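Local atomic coordinates of putative nucleoprotein (Infectious salmon anemia virus, PDB entry 4EWC), a protein that encapsidates the negative-strand viral RNA, shielding it from nucleases and forming the ribonucleoprotein that serves as template for transcription and replication. Residues G169-W174 against S396-I401; A164-G169 against K220-N225; T443-S448 against Q490-S495; A179-L184 against K266-A271. All coordinates share one frame; numbering follows the deposited sequence.

Interactions 1 and 2 share Gly169 and the short helix 168-171, which packs against helix 394-402 in one contact and follows a turn lying on the two-stranded sheet 209-214/219-224 in the other; their centres are 14 Å apart. Helix 174-188 comes next in the chain and supplies interaction 4, whose centre is 14 Å from interaction 1 and 17 Å from interaction 2. Interaction 3, between helix 438-449 and the chain leaving strand 488-491, touches interactions 1 and 4, but stays about 9 Å from interaction 2 between nearest atoms. Segments 164-169, 169-174 and 179-184, close together in sequence, thus meet partners far along the chain, interaction 1 reaching the C-terminal orthomyxovirus nucleoprotein region.

Interaction 1 (G169-W174 against S396-I401); sequences GEMSIW and SLMMYI
Met398 and Met399, consecutive residues of helix 394-402, meet Met171 in the short helix 168-171 and Ser172 just after it, and no hydrogen bond joins the two segments. Met398, modelled like its methionine partners as selenomethionine, directs its CB toward 169-174. Its chain bends at the last torsion (chi3 103°), and its methyl CE ends 3.7 Å from CE of Met171. The two side chains cross at about a right angle, so they meet through their terminal methyls. Both also lean on Ile180 of helix 174-188, while Phe155 of helix 142-162 covers Met398 and Thr159 of that helix touches Met171. Long, flexible and apolar, methionine suits a place where several helices converge.

One residue further on, Met399 lies nearer the surface. Here the chain touches before its methyl: its SE is 3.6 Å from CB of Ser172. Ser172 can offer this apolar flank because its hydroxyl is turned back into its own turn. With OG between the backbone N and the carbonyl carbon (chi1 65°), it donates to O of Gly169 at 2.5 Å. The backbone N of Ser172 reaches that same oxygen at 3.1 Å, from the same face of the carbonyl plane. Beyond the two segments, Ser395 OG bonds to the carbonyl of Met171, and Lys429 makes backbone bonds with Ser172 and Trp174. Polar fixing is therefore supplied within the turn and by neighbouring residues, leaving the direct meeting of the two segments to van der Waals contact, methyl to methyl in one pair and selenium (sulfur in the natural protein) to carbon in the other.

Interaction 2 (A164-G169 against K220-N225); sequences AILSEG and KQVEVN
Ile165 and Val222 form the nearest backbone pair, their CA atoms 7.0 Å apart, and the turn 164-167 lies over strand 219-224 with no hydrogen bond between the segments. The spacing is filled by beta-branched side chains that point at each other. CG2 of Ile165 sits 3.5 Å from CG2 of Val222 and 3.7 Å from its CB, covering the branch point of the valine. Ile165 holds CG2 opposite its backbone N and CG1 beside it (chi1 -65°), which parts the two branches: CG2 goes to Val222, whereas CD1 reaches along the strand to within 3.5 Å of O of Glu223, a van der Waals contact with the backbone. Strand 219-224 is the second arm of a beta hairpin, paired antiparallel with 209-214 through backbone bonds such as Val222 to Asn211. Val222, short and beta-branched, suits a strand, and Ile165 on the turn offers a second branched surface to match it. Leu166 comes in from the side and places CD2 4.5 Å from CG1 of Val222, a looser touch, and it also rests on Val213 of the partner strand. Just beyond, Ser167 and Glu170 form a capping box at the start of helix 168-171: OG of Ser167 caps N of Glu170, and OE1 of Glu170 accepts from N of Ser167. At the other end of the contact, Asn225 is the N-cap of helix 226-236, with OD1 bonded to N of Asp228.

Interaction 3 (T443-S448 against Q490-S495); sequences TCVAVS and QGLRLS
Val445 of helix 438-449 meets both Leu492 and Leu494, one with each of its methyls, and these three buried side chains make up the packed part of the contact. The valine turns its fork toward the other segment: CG1 stands roughly opposite the backbone N (chi1 162°), and the two methyls spread to different leucines. CG2 of Val445 lies 4.3 Å from CD2 of Leu492, and CG1 of Val445 lies 4.3 Å from CD1 of Leu494. Leu492 and Leu494 are separated by one residue of nearly extended chain, which puts both on the helix side and turns Arg493 outward. Beta-branched valine gives two fixed, diverging methyls; valine and leucine together span the separation, the CA atoms of Val445 and Leu494 being 9.7 Å apart.

The other side is loose. Gln490, Gly491 and Ser495 are exposed, and the side chain of Arg493 is not modelled beyond CB. The carbonyl O of Arg493 nevertheless bonds to NH1 of Arg442, a residue of the same helix as Val445.

Around the packed part, NE1 of Trp174 approaches CG2 of Val445, and Leu492 also rests on Val430. Strand 488-491 pairs antiparallel with 429-432, and the ribbon lies against helix 438-449 through Gln490 and Leu492, which touch Met438; further along that helix Ser448 OG bonds to Ser267 O of helix 253-269.

Interaction 4 (A179-L184 against K266-A271); sequences AIMRIL and KSVLSA. Unlike the reference sequence in segment 179-184: Met181 (reference Ile).
Arg182 and Met181 of helix 174-188 reach Leu269 and Val268 in the last part of helix 253-269, a helix-to-helix packing within the largely alpha-helical body of the nucleoprotein. Arg182 makes the longer reach. CB starts to one side of the contact, and CG, set beside the backbone N (chi1 -79°), begins an arm that stays extended through CD to NE; this stretch spans the distance without coming within 4.2 Å of the other segment. Contact begins at the guanidinium. CZ is 3.8 Å from CD2 of Leu269, and NH1 is nearer to the same methyl at 3.3 Å, the flat group lying obliquely to it. NH2 is 4.0 Å from that methyl and also 4.0 Å from O of Val268, too far for a hydrogen bond. The polar partner of NH2 is Asp272, just past the segment, whose OD1 forms a salt bridge with it. The carboxylate probably offsets the arginine's charge, the more so as Lys480, of a likely nuclear localization signal, brings a like charge near NH1. Arginine suits this edge because its long arm crosses the gap and its charge remains paired near the surface.

Met181, a selenomethionine at a position that differs from the reference sequence, makes the second contact. Its chain curls away beyond CG and also touches Met261, Ile264 and Met265. Before that bend, CG of Met181 lies 3.9 Å from CG2 of Val268.

Interaction 1 (G169-W174 against S396-I401)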
loop_
_atom_site.group_PDB
_atom_site.type_symbol
_atom_site.label_atom_id
_atom_site.label_comp_id
_atom_site.label_asym_id
_atom_site.label_seq_id
_atom_site.Cartn_x
_atom_site.Cartn_y
_atom_site.Cartn_z
ATOM N N GLY A 169 22.922 9.639 -28.581
ATOM C CA GLY A 169 22.503 9.934 -27.229
ATOM C C GLY A 169 21.011 10.192 -27.179
ATOM O O GLY A 169 20.340 9.828 -26.213
ATOM N N GLU A 170 20.509 10.826 -28.235
ATOM C CA GLU A 170 19.098 11.150 -28.358
ATOM C C GLU A 170 18.213 9.892 -28.351
ATOM O O GLU A 170 17.171 9.862 -27.688
ATOM C CB GLU A 170 18.852 12.003 -29.607
ATOM C CG GLU A 170 19.339 13.428 -29.426
ATOM C CD GLU A 170 19.322 14.292 -30.688
ATOM O OE1 GLU A 170 19.461 13.760 -31.813
ATOM O OE2 GLU A 170 19.183 15.527 -30.532
HETATM N N MSE A 171 18.635 8.855 -29.066
HETATM C CA MSE A 171 17.867 7.630 -29.094
HETATM C C MSE A 171 17.885 6.896 -27.747
HETATM O O MSE A 171 17.075 6.010 -27.510
HETATM C CB MSE A 171 18.320 6.717 -30.230
HETATM C CG MSE A 171 17.596 6.991 -31.532
HETATM SE SE MSE A 171 18.328 6.161 -33.215
HETATM C CE MSE A 171 18.518 4.308 -32.575
ATOM N N SER A 172 18.803 7.258 -26.859
ATOM C CA SER A 172 18.842 6.632 -25.535
ATOM C C SER A 172 17.915 7.356 -24.538
ATOM O O SER A 172 17.739 6.926 -23.392
ATOM C CB SER A 172 20.289 6.544 -24.997
ATOM O OG SER A 172 20.836 7.824 -24.766
ATOM N N ILE A 173 17.314 8.447 -24.993
ATOM C CA ILE A 173 16.398 9.200 -24.159
ATOM C C ILE A 173 14.977 8.657 -24.261
ATOM O O ILE A 173 14.400 8.569 -25.354
ATOM C CB ILE A 173 16.417 10.688 -24.508
ATOM C CG1 ILE A 173 17.810 11.248 -24.247
ATOM C CG2 ILE A 173 15.374 11.447 -23.683
ATOM C CD1 ILE A 173 18.078 12.604 -24.891
ATOM N N TRP A 174 14.433 8.309 -23.100
ATOM C CA TRP A 174 13.114 7.691 -22.970
ATOM C C TRP A 174 12.029 8.302 -23.853
ATOM O O TRP A 174 11.415 7.605 -24.664
ATOM C CB TRP A 174 12.673 7.724 -21.512
ATOM C CG TRP A 174 11.384 7.094 -21.344
ATOM C CD1 TRP A 174 11.131 5.766 -21.317
ATOM C CD2 TRP A 174 10.121 7.757 -21.210
ATOM N NE1 TRP A 174 9.785 5.546 -21.164
ATOM C CE2 TRP A 174 9.142 6.754 -21.097
ATOM C CE3 TRP A 174 9.727 9.101 -21.168
ATOM C CZ2 TRP A 174 7.784 7.051 -20.934
ATOM C CZ3 TRP A 174 8.391 9.384 -21.023
ATOM C CH2 TRP A 174 7.433 8.359 -20.899
ATOM N N SER A 396 15.384 1.528 -24.342
ATOM C CA SER A 396 16.155 0.433 -23.760
ATOM C C SER A 396 16.255 -0.706 -24.759
ATOM O O SER A 396 17.324 -1.254 -24.996
ATOM C CB SER A 396 15.505 -0.051 -22.467
ATOM O OG SER A 396 15.618 0.932 -21.444
ATOM N N LEU A 397 15.119 -1.033 -25.359
ATOM C CA LEU A 397 15.022 -2.133 -26.311
ATOM C C LEU A 397 15.896 -1.871 -27.557
ATOM O O LEU A 397 16.643 -2.744 -27.987
ATOM C CB LEU A 397 13.556 -2.345 -26.679
ATOM C CG LEU A 397 13.015 -3.639 -27.294
ATOM C CD1 LEU A 397 13.699 -4.867 -26.743
ATOM C CD2 LEU A 397 11.509 -3.738 -27.055
HETATM N N MSE A 398 15.839 -0.655 -28.085
HETATM C CA MSE A 398 16.656 -0.283 -29.223
HETATM C C MSE A 398 18.121 -0.351 -28.879
HETATM O O MSE A 398 18.911 -0.883 -29.681
HETATM C CB MSE A 398 16.269 1.120 -29.665
HETATM C CG MSE A 398 15.020 1.074 -30.537
HETATM SE SE MSE A 398 14.283 2.882 -30.768
HETATM C CE MSE A 398 14.935 3.231 -32.587
HETATM N N MSE A 399 18.507 0.169 -27.720
HETATM C CA MSE A 399 19.907 0.126 -27.276
HETATM C C MSE A 399 20.413 -1.311 -27.156
HETATM O O MSE A 399 21.507 -1.636 -27.593
HETATM C CB MSE A 399 20.076 0.812 -25.912
HETATM C CG MSE A 399 20.167 2.308 -25.951
HETATM SE SE MSE A 399 20.322 3.045 -24.117
HETATM C CE MSE A 399 21.932 2.073 -23.541
ATOM N N TYR A 400 19.599 -2.151 -26.529
ATOM C CA TYR A 400 19.983 -3.511 -26.197
ATOM C C TYR A 400 20.270 -4.269 -27.483
ATOM O O TYR A 400 21.290 -4.953 -27.590
ATOM C CB TYR A 400 18.884 -4.154 -25.358
ATOM C CG TYR A 400 19.113 -5.587 -24.951
ATOM C CD1 TYR A 400 19.812 -5.900 -23.793
ATOM C CD2 TYR A 400 18.601 -6.627 -25.707
ATOM C CE1 TYR A 400 20.015 -7.213 -23.414
ATOM C CE2 TYR A 400 18.795 -7.939 -25.341
ATOM C CZ TYR A 400 19.509 -8.230 -24.200
ATOM O OH TYR A 400 19.714 -9.549 -23.841
ATOM N N ILE A 401 19.392 -4.100 -28.471
ATOM C CA ILE A 401 19.609 -4.642 -29.808
ATOM C C ILE A 401 20.797 -3.987 -30.556
ATOM O O ILE A 401 21.573 -4.683 -31.215
ATOM C CB ILE A 401 18.351 -4.540 -30.653
ATOM C CG1 ILE A 401 17.195 -5.255 -29.945
ATOM C CG2 ILE A 401 18.563 -5.160 -32.029
ATOM C CD1 ILE A 401 15.853 -5.046 -30.598
#

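Interaction 2 (A164-G169 against K220-N225)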
loop_
_atom_site.group_PDB
_atom_site.type_symbol
_atom_site.label_atom_id
_atom_site.label_comp_id
_atom_site.label_asym_id
_atom_site.label_seq_id
_atom_site.Cartn_x
_atom_site.Cartn_y
_atom_site.Cartn_z
ATOM N N ALA A 164 19.652 8.858 -39.252
ATOM C CA ALA A 164 19.665 9.934 -40.223
ATOM C C ALA A 164 19.190 11.208 -39.549
ATOM O O ALA A 164 19.549 12.304 -39.947
ATOM C CB ALA A 164 18.756 9.602 -41.377
ATOM N N ILE A 165 18.386 11.051 -38.510
ATOM C CA ILE A 165 17.604 12.148 -37.963
ATOM C C ILE A 165 18.081 12.538 -36.575
ATOM O O ILE A 165 18.042 13.706 -36.204
ATOM C CB ILE A 165 16.123 11.721 -37.877
ATOM C CG1 ILE A 165 15.563 11.499 -39.275
ATOM C CG2 ILE A 165 15.304 12.767 -37.175
ATOM C CD1 ILE A 165 15.681 12.735 -40.166
ATOM N N LEU A 166 18.517 11.540 -35.818
ATOM C CA LEU A 166 18.829 11.702 -34.417
ATOM C C LEU A 166 20.238 11.276 -34.159
ATOM O O LEU A 166 20.811 10.505 -34.902
ATOM C CB LEU A 166 17.937 10.824 -33.534
ATOM C CG LEU A 166 16.414 10.949 -33.553
ATOM C CD1 LEU A 166 15.843 10.157 -32.383
ATOM C CD2 LEU A 166 15.985 12.405 -33.511
ATOM N N SER A 167 20.784 11.781 -33.065
ATOM C CA SER A 167 22.086 11.362 -32.606
ATOM C C SER A 167 21.913 10.054 -31.878
ATOM O O SER A 167 20.806 9.532 -31.736
ATOM C CB SER A 167 22.655 12.379 -31.631
ATOM O OG SER A 167 22.036 12.244 -30.361
ATOM N N GLU A 168 23.031 9.555 -31.385
ATOM C CA GLU A 168 23.069 8.335 -30.615
ATOM C C GLU A 168 22.476 8.567 -29.228
ATOM O O GLU A 168 21.642 7.792 -28.756
ATOM C CB GLU A 168 24.528 7.884 -30.492
ATOM C CG GLU A 168 24.774 6.812 -29.458
ATOM C CD GLU A 168 24.429 5.433 -29.960
ATOM O OE1 GLU A 168 23.692 5.321 -30.964
ATOM O OE2 GLU A 168 24.907 4.452 -29.352
ATOM N N GLY A 169 22.922 9.639 -28.581
ATOM C CA GLY A 169 22.503 9.934 -27.229
ATOM C C GLY A 169 21.011 10.192 -27.179
ATOM O O GLY A 169 20.340 9.828 -26.213
ATOM N N LYS A 220 13.969 19.906 -29.706
ATOM C CA LYS A 220 14.074 20.276 -31.122
ATOM C C LYS A 220 12.977 19.627 -31.980
ATOM O O LYS A 220 12.472 18.544 -31.669
ATOM C CB LYS A 220 15.459 19.914 -31.689
ATOM N N GLN A 221 12.613 20.293 -33.066
ATOM C CA GLN A 221 11.690 19.701 -34.014
ATOM C C GLN A 221 12.390 19.238 -35.280
ATOM O O GLN A 221 12.784 20.046 -36.125
ATOM C CB GLN A 221 10.599 20.684 -34.374
ATOM C CG GLN A 221 9.864 21.236 -33.184
ATOM C CD GLN A 221 8.553 21.857 -33.588
ATOM O OE1 GLN A 221 8.479 22.572 -34.588
ATOM N NE2 GLN A 221 7.494 21.568 -32.827
ATOM N N VAL A 222 12.521 17.927 -35.415
ATOM C CA VAL A 222 13.086 17.327 -36.616
ATOM C C VAL A 222 11.978 16.923 -37.572
ATOM O O VAL A 222 10.807 16.875 -37.198
ATOM C CB VAL A 222 13.890 16.060 -36.286
ATOM C CG1 VAL A 222 14.995 16.382 -35.302
ATOM C CG2 VAL A 222 12.968 14.994 -35.732
ATOM N N GLU A 223 12.359 16.624 -38.808
ATOM C CA GLU A 223 11.399 16.275 -39.837
ATOM C C GLU A 223 11.514 14.815 -40.208
ATOM O O GLU A 223 12.611 14.304 -40.456
ATOM C CB GLU A 223 11.603 17.140 -41.073
ATOM C CG GLU A 223 11.320 18.602 -40.829
ATOM C CD GLU A 223 11.603 19.457 -42.041
ATOM O OE1 GLU A 223 11.909 18.888 -43.114
ATOM O OE2 GLU A 223 11.522 20.699 -41.915
ATOM N N VAL A 224 10.374 14.143 -40.245
ATOM C CA VAL A 224 10.333 12.741 -40.621
ATOM C C VAL A 224 9.523 12.553 -41.886
ATOM O O VAL A 224 8.410 13.047 -41.995
ATOM C CB VAL A 224 9.740 11.870 -39.505
ATOM C CG1 VAL A 224 9.643 10.451 -39.965
ATOM C CG2 VAL A 224 10.599 11.968 -38.267
ATOM N N ASN A 225 10.097 11.848 -42.850
ATOM C CA ASN A 225 9.371 11.502 -44.058
ATOM C C ASN A 225 8.649 10.166 -43.858
ATOM O O ASN A 225 9.275 9.103 -43.832
ATOM C CB ASN A 225 10.322 11.454 -45.241
ATOM C CG ASN A 225 9.642 11.021 -46.543
ATOM O OD1 ASN A 225 8.913 10.017 -46.603
ATOM N ND2 ASN A 225 9.907 11.773 -47.609
#

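Interaction 3 (T443-S448 against Q490-S495)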
loop_
_atom_site.group_PDB
_atom_site.type_symbol
_atom_site.label_atom_id
_atom_site.label_comp_id
_atom_site.label_asym_id
_atom_site.label_seq_id
_atom_site.Cartn_x
_atom_site.Cartn_y
_atom_site.Cartn_z
ATOM N N THR A 443 7.234 5.951 -12.849
ATOM C CA THR A 443 5.840 5.514 -12.888
ATOM C C THR A 443 5.380 5.250 -14.331
ATOM O O THR A 443 4.599 4.341 -14.577
ATOM C CB THR A 443 4.891 6.531 -12.182
ATOM O OG1 THR A 443 5.277 6.703 -10.811
ATOM C CG2 THR A 443 3.466 6.049 -12.204
ATOM N N CYS A 444 5.872 6.040 -15.275
ATOM C CA CYS A 444 5.487 5.909 -16.672
ATOM C C CYS A 444 6.068 4.648 -17.312
ATOM O O CYS A 444 5.474 4.046 -18.214
ATOM C CB CYS A 444 5.947 7.139 -17.448
ATOM S SG CYS A 444 4.887 8.521 -17.155
ATOM N N VAL A 445 7.249 4.282 -16.833
ATOM C CA VAL A 445 7.931 3.089 -17.231
ATOM C C VAL A 445 7.188 1.879 -16.663
ATOM O O VAL A 445 6.898 0.928 -17.392
ATOM C CB VAL A 445 9.399 3.131 -16.727
ATOM C CG1 VAL A 445 10.055 1.731 -16.713
ATOM C CG2 VAL A 445 10.209 4.093 -17.571
ATOM N N ALA A 446 6.899 1.926 -15.362
ATOM C CA ALA A 446 6.206 0.857 -14.671
ATOM C C ALA A 446 4.908 0.542 -15.384
ATOM O O ALA A 446 4.626 -0.615 -15.722
ATOM C CB ALA A 446 5.919 1.253 -13.237
ATOM N N VAL A 447 4.118 1.586 -15.609
ATOM C CA VAL A 447 2.832 1.442 -16.268
ATOM C C VAL A 447 2.951 0.776 -17.666
ATOM O O VAL A 447 2.181 -0.109 -17.988
ATOM C CB VAL A 447 2.057 2.782 -16.261
ATOM C CG1 VAL A 447 1.058 2.875 -17.411
ATOM C CG2 VAL A 447 1.368 2.965 -14.920
ATOM N N SER A 448 3.926 1.161 -18.475
ATOM C CA SER A 448 4.109 0.493 -19.752
ATOM C C SER A 448 4.588 -0.970 -19.629
ATOM O O SER A 448 4.152 -1.869 -20.395
ATOM C CB SER A 448 5.009 1.301 -20.671
ATOM O OG SER A 448 4.317 2.478 -21.098
ATOM N N GLN A 490 19.174 13.031 -17.207
ATOM C CA GLN A 490 19.952 12.159 -16.355
ATOM C C GLN A 490 19.564 10.712 -16.527
ATOM O O GLN A 490 18.671 10.377 -17.292
ATOM C CB GLN A 490 19.855 12.569 -14.893
ATOM C CG GLN A 490 18.473 12.976 -14.456
ATOM C CD GLN A 490 18.504 13.647 -13.106
ATOM O OE1 GLN A 490 17.471 13.840 -12.461
ATOM N NE2 GLN A 490 19.703 14.000 -12.663
ATOM N N GLY A 491 20.297 9.845 -15.840
ATOM C CA GLY A 491 20.183 8.417 -16.035
ATOM C C GLY A 491 18.957 7.811 -15.400
ATOM O O GLY A 491 18.607 8.127 -14.265
ATOM N N LEU A 492 18.305 6.926 -16.143
ATOM C CA LEU A 492 17.158 6.195 -15.636
ATOM C C LEU A 492 17.576 4.765 -15.343
ATOM O O LEU A 492 17.305 3.859 -16.124
ATOM C CB LEU A 492 16.023 6.215 -16.658
ATOM C CG LEU A 492 14.636 5.730 -16.228
ATOM C CD1 LEU A 492 14.541 5.508 -14.729
ATOM C CD2 LEU A 492 13.566 6.699 -16.699
ATOM N N ARG A 493 18.251 4.573 -14.215
ATOM C CA ARG A 493 18.735 3.258 -13.825
ATOM C C ARG A 493 17.570 2.342 -13.489
ATOM O O ARG A 493 16.630 2.747 -12.812
ATOM C CB ARG A 493 19.686 3.369 -12.633
ATOM N N LEU A 494 17.636 1.105 -13.968
ATOM C CA LEU A 494 16.537 0.175 -13.795
ATOM C C LEU A 494 17.022 -1.192 -13.354
ATOM O O LEU A 494 16.435 -2.214 -13.704
ATOM C CB LEU A 494 15.750 0.016 -15.094
ATOM C CG LEU A 494 14.912 1.167 -15.632
ATOM C CD1 LEU A 494 14.256 0.783 -16.964
ATOM C CD2 LEU A 494 13.848 1.571 -14.610
ATOM N N SER A 495 18.099 -1.226 -12.589
ATOM C CA SER A 495 18.396 -2.431 -11.829
ATOM C C SER A 495 17.376 -2.432 -10.700
ATOM O O SER A 495 16.641 -1.453 -10.521
ATOM C CB SER A 495 19.828 -2.410 -11.297
ATOM O OG SER A 495 20.216 -1.122 -10.846
#

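Interaction 4 (A179-L184 against K266-A271)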
loop_
_atom_site.group_PDB
_atom_site.type_symbol
_atom_site.label_atom_id
_atom_site.label_comp_id
_atom_site.label_asym_id
_atom_site.label_seq_id
_atom_site.Cartn_x
_atom_site.Cartn_y
_atom_site.Cartn_z
ATOM N N ALA A 179 8.436 8.529 -28.837
ATOM C CA ALA A 179 8.195 9.344 -30.014
ATOM C C ALA A 179 8.353 8.530 -31.303
ATOM O O ALA A 179 7.582 8.697 -32.247
ATOM C CB ALA A 179 9.117 10.550 -30.009
ATOM N N ILE A 180 9.348 7.648 -31.326
ATOM C CA ILE A 180 9.629 6.811 -32.489
ATOM C C ILE A 180 8.472 5.834 -32.790
ATOM O O ILE A 180 8.014 5.730 -33.928
ATOM C CB ILE A 180 11.005 6.101 -32.322
ATOM C CG1 ILE A 180 12.129 7.125 -32.561
ATOM C CG2 ILE A 180 11.159 4.918 -33.251
ATOM C CD1 ILE A 180 13.504 6.706 -32.053
HETATM N N MSE A 181 7.968 5.145 -31.770
HETATM C CA MSE A 181 6.823 4.262 -31.972
HETATM C C MSE A 181 5.555 5.013 -32.419
HETATM O O MSE A 181 4.767 4.496 -33.210
HETATM C CB MSE A 181 6.501 3.457 -30.706
HETATM C CG MSE A 181 7.467 2.384 -30.340
HETATM SE SE MSE A 181 7.897 1.151 -31.823
HETATM C CE MSE A 181 6.151 0.599 -32.452
ATOM N N ARG A 182 5.349 6.209 -31.884
ATOM C CA ARG A 182 4.146 6.970 -32.191
ATOM C C ARG A 182 4.187 7.400 -33.638
ATOM O O ARG A 182 3.180 7.337 -34.348
ATOM C CB ARG A 182 4.011 8.189 -31.273
ATOM C CG ARG A 182 3.474 7.872 -29.898
ATOM C CD ARG A 182 3.453 9.120 -29.020
ATOM N NE ARG A 182 3.304 8.797 -27.596
ATOM C CZ ARG A 182 2.134 8.605 -26.980
ATOM N NH1 ARG A 182 0.992 8.702 -27.659
ATOM N NH2 ARG A 182 2.099 8.317 -25.679
ATOM N N ILE A 183 5.362 7.839 -34.074
ATOM C CA ILE A 183 5.541 8.238 -35.460
ATOM C C ILE A 183 5.476 7.019 -36.380
ATOM O O ILE A 183 4.935 7.078 -37.489
ATOM C CB ILE A 183 6.834 9.055 -35.657
ATOM C CG1 ILE A 183 6.805 9.786 -36.989
ATOM C CG2 ILE A 183 8.064 8.205 -35.545
ATOM C CD1 ILE A 183 5.740 10.840 -37.037
ATOM N N LEU A 184 6.003 5.902 -35.898
ATOM C CA LEU A 184 5.951 4.666 -36.658
ATOM C C LEU A 184 4.508 4.263 -36.884
ATOM O O LEU A 184 4.104 4.002 -38.012
ATOM C CB LEU A 184 6.692 3.556 -35.928
ATOM C CG LEU A 184 6.610 2.149 -36.527
ATOM C CD1 LEU A 184 6.704 2.149 -38.044
ATOM C CD2 LEU A 184 7.717 1.306 -35.950
ATOM N N LYS A 266 -0.164 -1.081 -27.155
ATOM C CA LYS A 266 -0.742 -1.200 -25.819
ATOM C C LYS A 266 0.236 -0.765 -24.726
ATOM O O LYS A 266 -0.136 -0.082 -23.772
ATOM C CB LYS A 266 -1.281 -2.600 -25.514
ATOM C CG LYS A 266 -1.977 -2.709 -24.149
ATOM C CD LYS A 266 -2.575 -4.097 -23.874
ATOM C CE LYS A 266 -3.300 -4.177 -22.511
ATOM N NZ LYS A 266 -4.511 -3.327 -22.460
ATOM N N SER A 267 1.500 -1.134 -24.873
ATOM C CA SER A 267 2.489 -0.780 -23.867
ATOM C C SER A 267 2.830 0.713 -23.918
ATOM O O SER A 267 2.805 1.397 -22.901
ATOM C CB SER A 267 3.723 -1.633 -24.026
ATOM O OG SER A 267 3.460 -2.969 -23.701
ATOM N N VAL A 268 3.118 1.214 -25.110
ATOM C CA VAL A 268 3.605 2.583 -25.279
ATOM C C VAL A 268 2.549 3.601 -24.874
ATOM O O VAL A 268 2.845 4.619 -24.222
ATOM C CB VAL A 268 4.020 2.842 -26.750
ATOM C CG1 VAL A 268 3.931 4.307 -27.106
ATOM C CG2 VAL A 268 5.400 2.298 -27.008
ATOM N N LEU A 269 1.304 3.302 -25.240
ATOM C CA LEU A 269 0.208 4.229 -25.032
ATOM C C LEU A 269 -0.363 4.175 -23.619
ATOM O O LEU A 269 -1.114 5.061 -23.235
ATOM C CB LEU A 269 -0.915 3.949 -26.023
ATOM C CG LEU A 269 -0.580 4.206 -27.474
ATOM C CD1 LEU A 269 -1.803 3.910 -28.309
ATOM C CD2 LEU A 269 -0.102 5.625 -27.682
ATOM N N SER A 270 -0.027 3.144 -22.849
ATOM C CA SER A 270 -0.625 3.003 -21.524
ATOM C C SER A 270 -0.181 4.109 -20.555
ATOM O O SER A 270 -0.853 4.385 -19.565
ATOM C CB SER A 270 -0.404 1.596 -20.938
ATOM O OG SER A 270 0.969 1.300 -20.781
ATOM N N ALA A 271 0.922 4.779 -20.869
ATOM C CA ALA A 271 1.396 5.877 -20.038
ATOM C C ALA A 271 0.483 7.080 -20.176
ATOM O O ALA A 271 0.316 7.848 -19.229
ATOM C CB ALA A 271 2.828 6.249 -20.384
#